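Local coordinates for lectin (Trichosanthes anguina, PDB 4HR6), which is a seed lectin, a nontoxic homologue of type II ribosome-inactivating proteins, and probably binds carbohydrate through its beta-trefoil chain, at residues 8-11 and 12-16. Residues are numbered along the deposited sequence; the frame is centred on the assembly and turned at random.
Sequences ANSG and TYKTF
N9 and T12 close the start of helix 10-24 with a capping box, each side chain bonding to the other's backbone N-H. N9, at the N-cap, sends its OD1 to T12 N at 3.2 Å, a bent bond whose donor stands above the plane of the amide. In return T12 OG1 takes the N-H of N9 at 3.0 Å; with chi1 at 64° the hydroxyl lies between its own backbone N and carbonyl carbon, turned back toward that N-H. The two side chains cross at about a right angle, and T12 CG2 rests near N9 OD1. Behind the cap, Y13 N meets N9 O at 3.0 Å, beginning the regular helical bonding.

K14 is the side chain to follow outward. Its CB and CG lie against S10 O, with K14 CG 3.4 Å from S10 O, which also accepts from K14 N at 3.1 Å. The chain then runs extended: CD stays loosely near S10 O (4.1 Å), CE comes to 3.7 Å from S10 OG, and NZ ends in a salt bridge with D147 of another chain, whose carboxylate also bonds S10 OG. One residue along, G11 O is gripped twice, by T15 N and by T15 OG1 (2.9 Å), from opposite faces of its plane.

Helix 10-24 follows strand 2-4 and lies between chains: Y13 packs on F131 and A117 of one neighbour, while the S10 and K14 side faces a second.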
loop_
_atom_site.group_PDB
_atom_site.type_symbol
_atom_site.label_atom_id
_atom_site.label_comp_id
_atom_site.label_asym_id
_atom_site.label_seq_id
_atom_site.Cartn_x
_atom_site.Cartn_y
_atom_site.Cartn_z
ATOM N N ALA A 8 10.874 -15.783 20.312
ATOM C CA ALA A 8 10.424 -14.739 19.389
ATOM C C ALA A 8 11.548 -13.955 18.727
ATOM O O ALA A 8 12.399 -13.371 19.394
ATOM C CB ALA A 8 9.511 -13.772 20.112
ATOM N N ASN A 9 11.522 -13.937 17.405
ATOM C CA ASN A 9 12.366 -13.045 16.624
ATOM C C ASN A 9 11.529 -12.438 15.499
ATOM O O ASN A 9 10.346 -12.750 15.372
ATOM C CB ASN A 9 13.571 -13.809 16.062
ATOM C CG ASN A 9 13.169 -15.067 15.325
ATOM O OD1 ASN A 9 12.480 -15.022 14.302
ATOM N ND2 ASN A 9 13.592 -16.206 15.843
ATOM N N SER A 10 12.152 -11.588 14.688
ATOM C CA SER A 10 11.495 -10.958 13.556
ATOM C C SER A 10 10.697 -11.960 12.724
ATOM O O SER A 10 9.536 -11.710 12.377
ATOM C CB SER A 10 12.528 -10.242 12.683
ATOM O OG SER A 10 11.910 -9.690 11.536
ATOM N N GLY A 11 11.308 -13.102 12.442
ATOM C CA GLY A 11 10.686 -14.167 11.658
ATOM C C GLY A 11 9.395 -14.732 12.232
ATOM O O GLY A 11 8.409 -14.907 11.506
ATOM N N THR A 12 9.390 -15.027 13.528
ATOM C CA THR A 12 8.199 -15.606 14.162
ATOM C C THR A 12 7.120 -14.531 14.375
ATOM O O THR A 12 5.954 -14.828 14.294
ATOM C CB THR A 12 8.515 -16.296 15.507
ATOM O OG1 THR A 12 8.984 -15.317 16.438
ATOM C CG2 THR A 12 9.597 -17.376 15.324
ATOM N N TYR A 13 7.520 -13.297 14.648
ATOM C CA TYR A 13 6.574 -12.188 14.691
ATOM C C TYR A 13 5.796 -12.070 13.371
ATOM O O TYR A 13 4.572 -12.094 13.377
ATOM C CB TYR A 13 7.284 -10.877 15.025
ATOM C CG TYR A 13 6.365 -9.680 14.921
ATOM C CD1 TYR A 13 5.352 -9.474 15.861
ATOM C CD2 TYR A 13 6.470 -8.788 13.864
ATOM C CE1 TYR A 13 4.490 -8.406 15.768
ATOM C CE2 TYR A 13 5.612 -7.702 13.761
ATOM C CZ TYR A 13 4.615 -7.524 14.712
ATOM O OH TYR A 13 3.760 -6.458 14.610
ATOM N N LYS A 14 6.502 -12.023 12.243
ATOM C CA LYS A 14 5.865 -11.928 10.912
ATOM C C LYS A 14 4.980 -13.111 10.568
ATOM O O LYS A 14 3.947 -12.946 9.933
ATOM C CB LYS A 14 6.899 -11.797 9.813
ATOM C CG LYS A 14 7.618 -10.474 9.806
ATOM C CD LYS A 14 8.575 -10.430 8.627
ATOM C CE LYS A 14 9.569 -9.292 8.748
ATOM N NZ LYS A 14 10.703 -9.457 7.785
ATOM N N THR A 15 5.398 -14.307 10.973
ATOM C CA THR A 15 4.574 -15.509 10.813
ATOM C C THR A 15 3.254 -15.417 11.583
ATOM O O THR A 15 2.201 -15.805 11.091
ATOM C CB THR A 15 5.363 -16.741 11.300
ATOM O OG1 THR A 15 6.540 -16.878 10.498
ATOM C CG2 THR A 15 4.557 -17.995 11.201
ATOM N N PHE A 16 3.338 -14.949 12.819
ATOM C CA PHE A 16 2.171 -14.680 13.650
ATOM C C PHE A 16 1.214 -13.656 12.996
ATOM O O PHE A 16 0.039 -13.927 12.861
ATOM C CB PHE A 16 2.643 -14.188 15.029
ATOM C CG PHE A 16 1.564 -13.603 15.874
ATOM C CD1 PHE A 16 0.637 -14.423 16.503
ATOM C CD2 PHE A 16 1.492 -12.240 16.069
ATOM C CE1 PHE A 16 -0.343 -13.887 17.302
ATOM C CE2 PHE A 16 0.511 -11.689 16.870
ATOM C CZ PHE A 16 -0.413 -12.517 17.485
#